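Local coordinates for protein CmeC (Campylobacter jejuni, PDB 4MT4) that forms a trimeric outer membrane channel of the outer membrane factor family and probably carries substrates out of the cell as part of an efflux system, at residues I369-Y383 with I431-A445. Residues are numbered along the deposited sequence; the frame is centred on the assembly and turned at random.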
loop_
_atom_site.group_PDB
_atom_site.type_symbol
_atom_site.label_atom_id
_atom_site.label_comp_id
_atom_site.label_asym_id
_atom_site.label_seq_id
_atom_site.Cartn_x
_atom_site.Cartn_y
_atom_site.Cartn_z
ATOM N N ILE B 369 -11.097 18.436 -7.584
ATOM C CA ILE B 369 -11.480 19.514 -8.492
ATOM C C ILE B 369 -11.609 20.844 -7.753
ATOM O O ILE B 369 -11.163 21.882 -8.247
ATOM C CB ILE B 369 -12.806 19.192 -9.219
ATOM C CG1 ILE B 369 -12.599 18.049 -10.216
ATOM C CG2 ILE B 369 -13.351 20.423 -9.936
ATOM C CD1 ILE B 369 -13.867 17.614 -10.918
ATOM N N ARG B 370 -12.209 20.810 -6.567
ATOM C CA ARG B 370 -12.343 22.014 -5.752
ATOM C C ARG B 370 -10.984 22.601 -5.390
ATOM O O ARG B 370 -10.759 23.801 -5.536
ATOM C CB ARG B 370 -13.126 21.723 -4.471
ATOM C CG ARG B 370 -13.187 22.909 -3.516
ATOM C CD ARG B 370 -13.825 22.541 -2.185
ATOM N NE ARG B 370 -14.093 23.720 -1.365
ATOM C CZ ARG B 370 -15.010 23.770 -0.403
ATOM N NH1 ARG B 370 -15.758 22.707 -0.139
ATOM N NH2 ARG B 370 -15.185 24.886 0.291
ATOM N N TYR B 371 -10.082 21.747 -4.915
ATOM C CA TYR B 371 -8.763 22.201 -4.495
ATOM C C TYR B 371 -7.941 22.694 -5.679
ATOM O O TYR B 371 -7.322 23.753 -5.609
ATOM C CB TYR B 371 -8.005 21.088 -3.767
ATOM C CG TYR B 371 -6.686 21.553 -3.193
ATOM C CD1 TYR B 371 -6.637 22.224 -1.979
ATOM C CD2 TYR B 371 -5.493 21.336 -3.871
ATOM C CE1 TYR B 371 -5.439 22.660 -1.452
ATOM C CE2 TYR B 371 -4.290 21.771 -3.351
ATOM C CZ TYR B 371 -4.270 22.432 -2.141
ATOM O OH TYR B 371 -3.076 22.868 -1.613
ATOM N N ALA B 372 -7.943 21.927 -6.766
ATOM C CA ALA B 372 -7.160 22.270 -7.949
ATOM C C ALA B 372 -7.550 23.636 -8.507
ATOM O O ALA B 372 -6.690 24.419 -8.908
ATOM C CB ALA B 372 -7.320 21.201 -9.015
ATOM N N LEU B 373 -8.849 23.917 -8.520
ATOM C CA LEU B 373 -9.353 25.188 -9.029
ATOM C C LEU B 373 -8.984 26.351 -8.113
ATOM O O LEU B 373 -8.519 27.392 -8.579
ATOM C CB LEU B 373 -10.871 25.128 -9.207
ATOM C CG LEU B 373 -11.373 24.282 -10.377
ATOM C CD1 LEU B 373 -12.894 24.203 -10.376
ATOM C CD2 LEU B 373 -10.862 24.832 -11.703
ATOM N N VAL B 374 -9.194 26.169 -6.811
ATOM C CA VAL B 374 -8.893 27.214 -5.839
ATOM C C VAL B 374 -7.389 27.458 -5.737
ATOM O O VAL B 374 -6.942 28.602 -5.677
ATOM C CB VAL B 374 -9.453 26.870 -4.444
ATOM C CG1 VAL B 374 -8.997 27.888 -3.414
ATOM C CG2 VAL B 374 -10.974 26.807 -4.485
ATOM N N ALA B 375 -6.614 26.379 -5.728
ATOM C CA ALA B 375 -5.161 26.487 -5.635
ATOM C C ALA B 375 -4.585 27.217 -6.839
ATOM O O ALA B 375 -3.693 28.047 -6.700
ATOM C CB ALA B 375 -4.527 25.109 -5.502
ATOM N N ARG B 376 -5.113 26.911 -8.020
ATOM C CA ARG B 376 -4.619 27.495 -9.262
ATOM C C ARG B 376 -4.710 29.023 -9.238
ATOM O O ARG B 376 -3.744 29.714 -9.569
ATOM C CB ARG B 376 -5.401 26.931 -10.454
ATOM C CG ARG B 376 -4.665 26.948 -11.791
ATOM C CD ARG B 376 -4.628 28.343 -12.403
ATOM N NE ARG B 376 -5.941 28.981 -12.373
ATOM C CZ ARG B 376 -6.154 30.269 -12.624
ATOM N NH1 ARG B 376 -5.136 31.067 -12.919
ATOM N NH2 ARG B 376 -7.383 30.761 -12.575
ATOM N N LYS B 377 -5.867 29.544 -8.842
ATOM C CA LYS B 377 -6.083 30.986 -8.832
ATOM C C LYS B 377 -5.405 31.660 -7.640
ATOM O O LYS B 377 -5.048 32.834 -7.704
ATOM C CB LYS B 377 -7.582 31.305 -8.836
ATOM C CG LYS B 377 -8.320 30.934 -7.560
ATOM C CD LYS B 377 -9.770 31.397 -7.614
ATOM C CE LYS B 377 -10.488 31.144 -6.298
ATOM N NZ LYS B 377 -11.909 31.589 -6.356
ATOM N N THR B 378 -5.222 30.916 -6.553
ATOM C CA THR B 378 -4.564 31.462 -5.371
ATOM C C THR B 378 -3.063 31.589 -5.600
ATOM O O THR B 378 -2.450 32.594 -5.237
ATOM C CB THR B 378 -4.818 30.596 -4.123
ATOM O OG1 THR B 378 -6.227 30.508 -3.879
ATOM C CG2 THR B 378 -4.139 31.206 -2.904
ATOM N N ILE B 379 -2.475 30.564 -6.212
ATOM C CA ILE B 379 -1.053 30.575 -6.530
ATOM C C ILE B 379 -0.774 31.612 -7.622
ATOM O O ILE B 379 0.324 32.168 -7.703
ATOM C CB ILE B 379 -0.565 29.174 -6.969
ATOM C CG1 ILE B 379 -0.759 28.163 -5.838
ATOM C CG2 ILE B 379 0.901 29.203 -7.349
ATOM C CD1 ILE B 379 -0.466 26.735 -6.237
ATOM N N ARG B 380 -1.783 31.888 -8.443
ATOM C CA ARG B 380 -1.678 32.935 -9.455
ATOM C C ARG B 380 -1.446 34.292 -8.794
ATOM O O ARG B 380 -0.669 35.111 -9.287
ATOM C CB ARG B 380 -2.937 32.979 -10.324
ATOM C CG ARG B 380 -2.919 34.063 -11.388
ATOM C CD ARG B 380 -1.716 33.919 -12.306
ATOM N NE ARG B 380 -1.682 34.966 -13.321
ATOM C CZ ARG B 380 -1.122 36.159 -13.143
ATOM N NH1 ARG B 380 -0.546 36.459 -11.988
ATOM N NH2 ARG B 380 -1.137 37.052 -14.123
ATOM N N LEU B 381 -2.121 34.518 -7.670
ATOM C CA LEU B 381 -1.921 35.728 -6.886
ATOM C C LEU B 381 -0.531 35.729 -6.263
ATOM O O LEU B 381 0.147 36.756 -6.237
ATOM C CB LEU B 381 -2.985 35.851 -5.794
ATOM C CG LEU B 381 -4.437 35.994 -6.253
ATOM C CD1 LEU B 381 -5.371 36.056 -5.054
ATOM C CD2 LEU B 381 -4.600 37.226 -7.129
ATOM N N GLN B 382 -0.118 34.564 -5.769
ATOM C CA GLN B 382 1.195 34.400 -5.154
ATOM C C GLN B 382 2.322 34.704 -6.134
ATOM O O GLN B 382 3.400 35.141 -5.731
ATOM C CB GLN B 382 1.359 32.980 -4.610
ATOM C CG GLN B 382 0.492 32.665 -3.404
ATOM C CD GLN B 382 0.775 31.290 -2.830
ATOM O OE1 GLN B 382 0.995 31.140 -1.630
ATOM N NE2 GLN B 382 0.764 30.277 -3.689
ATOM N N TYR B 383 2.070 34.467 -7.418
ATOM C CA TYR B 383 3.057 34.740 -8.458
ATOM C C TYR B 383 3.407 36.223 -8.486
ATOM O O TYR B 383 4.580 36.593 -8.530
ATOM C CB TYR B 383 2.535 34.294 -9.825
ATOM C CG TYR B 383 3.610 34.143 -10.877
ATOM C CD1 TYR B 383 4.101 35.247 -11.565
ATOM C CD2 TYR B 383 4.130 32.894 -11.187
ATOM C CE1 TYR B 383 5.084 35.109 -12.530
ATOM C CE2 TYR B 383 5.111 32.746 -12.150
ATOM C CZ TYR B 383 5.584 33.856 -12.819
ATOM O OH TYR B 383 6.562 33.711 -13.777
ATOM N N ILE B 431 7.351 29.363 -6.096
ATOM C CA ILE B 431 5.990 29.741 -6.464
ATOM C C ILE B 431 5.777 29.579 -7.965
ATOM O O ILE B 431 4.723 29.124 -8.412
ATOM C CB ILE B 431 5.678 31.199 -6.058
ATOM C CG1 ILE B 431 5.694 31.343 -4.536
ATOM C CG2 ILE B 431 4.330 31.644 -6.614
ATOM C CD1 ILE B 431 4.646 30.516 -3.831
ATOM N N LYS B 432 6.797 29.945 -8.733
ATOM C CA LYS B 432 6.735 29.924 -10.190
ATOM C C LYS B 432 6.385 28.542 -10.740
ATOM O O LYS B 432 5.556 28.414 -11.644
ATOM C CB LYS B 432 8.068 30.391 -10.771
ATOM C CG LYS B 432 8.053 30.643 -12.268
ATOM C CD LYS B 432 9.386 31.212 -12.725
ATOM C CE LYS B 432 9.780 32.426 -11.893
ATOM N NZ LYS B 432 11.143 32.929 -12.224
ATOM N N TYR B 433 7.014 27.510 -10.184
ATOM C CA TYR B 433 6.828 26.149 -10.675
ATOM C C TYR B 433 5.764 25.409 -9.876
ATOM O O TYR B 433 5.296 24.348 -10.282
ATOM C CB TYR B 433 8.156 25.392 -10.650
ATOM C CG TYR B 433 9.175 25.994 -11.590
ATOM C CD1 TYR B 433 9.254 25.586 -12.915
ATOM C CD2 TYR B 433 10.038 26.991 -11.159
ATOM C CE1 TYR B 433 10.174 26.147 -13.780
ATOM C CE2 TYR B 433 10.959 27.557 -12.013
ATOM C CZ TYR B 433 11.026 27.134 -13.322
ATOM O OH TYR B 433 11.946 27.702 -14.172
ATOM N N SER B 434 5.381 25.977 -8.738
ATOM C CA SER B 434 4.207 25.495 -8.027
ATOM C C SER B 434 2.969 25.906 -8.807
ATOM O O SER B 434 1.939 25.238 -8.755
ATOM C CB SER B 434 4.149 26.042 -6.600
ATOM O OG SER B 434 5.221 25.542 -5.818
ATOM N N TYR B 435 3.081 27.014 -9.534
ATOM C CA TYR B 435 1.993 27.480 -10.381
ATOM C C TYR B 435 1.911 26.647 -11.651
ATOM O O TYR B 435 0.822 26.369 -12.150
ATOM C CB TYR B 435 2.162 28.959 -10.738
ATOM C CG TYR B 435 1.023 29.490 -11.582
ATOM C CD1 TYR B 435 -0.219 29.751 -11.016
ATOM C CD2 TYR B 435 1.185 29.722 -12.943
ATOM C CE1 TYR B 435 -1.267 30.228 -11.782
ATOM C CE2 TYR B 435 0.143 30.198 -13.714
ATOM C CZ TYR B 435 -1.081 30.451 -13.130
ATOM O OH TYR B 435 -2.122 30.929 -13.898
ATOM N N ALA B 436 3.073 26.259 -12.170
ATOM C CA ALA B 436 3.140 25.393 -13.342
ATOM C C ALA B 436 2.497 24.046 -13.033
ATOM O O ALA B 436 1.730 23.516 -13.836
ATOM C CB ALA B 436 4.583 25.208 -13.789
ATOM N N ASN B 437 2.808 23.506 -11.860
ATOM C CA ASN B 437 2.231 22.243 -11.418
ATOM C C ASN B 437 0.767 22.388 -11.018
ATOM O O ASN B 437 0.021 21.408 -11.002
ATOM C CB ASN B 437 3.031 21.668 -10.247
ATOM C CG ASN B 437 4.401 21.170 -10.665
ATOM O OD1 ASN B 437 4.685 21.025 -11.854
ATOM N ND2 ASN B 437 5.255 20.893 -9.685
ATOM N N SER B 438 0.361 23.611 -10.691
ATOM C CA SER B 438 -1.031 23.880 -10.350
ATOM C C SER B 438 -1.890 23.785 -11.603
ATOM O O SER B 438 -3.056 23.396 -11.541
ATOM C CB SER B 438 -1.184 25.257 -9.701
ATOM O OG SER B 438 -1.053 26.294 -10.658
ATOM N N ILE B 439 -1.303 24.143 -12.741
ATOM C CA ILE B 439 -1.976 24.015 -14.027
ATOM C C ILE B 439 -2.240 22.546 -14.330
ATOM O O ILE B 439 -3.331 22.171 -14.756
ATOM C CB ILE B 439 -1.146 24.629 -15.173
ATOM C CG1 ILE B 439 -0.844 26.101 -14.892
ATOM C CG2 ILE B 439 -1.875 24.484 -16.497
ATOM C CD1 ILE B 439 -2.078 26.967 -14.790
ATOM N N VAL B 440 -1.226 21.720 -14.095
ATOM C CA VAL B 440 -1.311 20.287 -14.339
ATOM C C VAL B 440 -2.374 19.628 -13.461
ATOM O O VAL B 440 -3.135 18.779 -13.928
ATOM C CB VAL B 440 0.049 19.601 -14.093
ATOM C CG1 VAL B 440 -0.043 18.107 -14.357
ATOM C CG2 VAL B 440 1.120 20.233 -14.966
ATOM N N ASP B 441 -2.424 20.030 -12.193
ATOM C CA ASP B 441 -3.391 19.480 -11.248
ATOM C C ASP B 441 -4.826 19.708 -11.716
ATOM O O ASP B 441 -5.676 18.831 -11.579
ATOM C CB ASP B 441 -3.190 20.088 -9.857
ATOM C CG ASP B 441 -1.973 19.525 -9.147
ATOM O OD1 ASP B 441 -1.618 18.357 -9.412
ATOM O OD2 ASP B 441 -1.372 20.247 -8.322
ATOM N N VAL B 442 -5.085 20.889 -12.269
ATOM C CA VAL B 442 -6.395 21.207 -12.826
ATOM C C VAL B 442 -6.687 20.326 -14.034
ATOM O O VAL B 442 -7.757 19.727 -14.135
ATOM C CB VAL B 442 -6.495 22.688 -13.245
ATOM C CG1 VAL B 442 -7.814 22.950 -13.960
ATOM C CG2 VAL B 442 -6.349 23.594 -12.036
ATOM N N ILE B 443 -5.724 20.253 -14.947
ATOM C CA ILE B 443 -5.840 19.405 -16.127
ATOM C C ILE B 443 -6.049 17.943 -15.734
ATOM O O ILE B 443 -6.888 17.249 -16.310
ATOM C CB ILE B 443 -4.590 19.521 -17.028
ATOM C CG1 ILE B 443 -4.427 20.959 -17.531
ATOM C CG2 ILE B 443 -4.680 18.552 -18.197
ATOM C CD1 ILE B 443 -3.176 21.186 -18.357
ATOM N N LYS B 444 -5.290 17.490 -14.741
ATOM C CA LYS B 444 -5.395 16.119 -14.251
ATOM C C LYS B 444 -6.763 15.842 -13.637
ATOM O O LYS B 444 -7.348 14.781 -13.848
ATOM C CB LYS B 444 -4.302 15.835 -13.218
ATOM C CG LYS B 444 -4.286 14.401 -12.703
ATOM C CD LYS B 444 -3.596 14.297 -11.349
ATOM C CE LYS B 444 -2.192 14.876 -11.384
ATOM N NZ LYS B 444 -1.518 14.776 -10.060
ATOM N N ALA B 445 -7.268 16.807 -12.873
ATOM C CA ALA B 445 -8.535 16.646 -12.163
ATOM C C ALA B 445 -9.725 16.595 -13.115
ATOM O O ALA B 445 -10.776 16.052 -12.778
ATOM C CB ALA B 445 -8.718 17.769 -11.156
HETATM O O HOH W 1 -4.237 23.438 -9.250
#
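Arg376 threads between Tyr435, Ser438, Ile439 and Val442 as a knob in a hole. Its CB touches Val442 CG2. CG lies 3.8 Å from the same Val442 CG2 and meets Ser438 OG on another side. The chain then bends at chi2 (-76°) and chi3 (-47°), which lays CD against Ile439 CD1 and turns the guanidinium alongside the Tyr435 side chain. There NH1 donates to Tyr435 OH at 3.2 Å. The bond is bent, 145° at the hydrogen, but the hydroxyl lies in the guanidinium plane. NH2 turns to Glu26, in a salt bridge, and to the carbonyl of Gly21.

The two segments belong to the long helices 339-405 and 411-445, which pack antiparallel in the alpha-helical barrel of this outer membrane factor. Their axes approach to 8.6 Å. Ile379 is the next knob, set among Ile431, Ser434, Tyr435 and Ser438. Its CG2 meets Tyr435 CB at 3.6 Å and also lies at the edge of the Tyr435 ring. Arg380 CD packs 3.4 Å from Tyr435 OH, while its NH1 pairs with Asp384. Further along, Tyr383 CE2 meets Lys432 CG at 3.6 Å. Toward the other end, small Ala372 faces Val442 and Ala445. A water donates to Ala372 O and to Ser438 O, with its oxygen 2.6 Å from Ser438 O, and so bridges the two backbones.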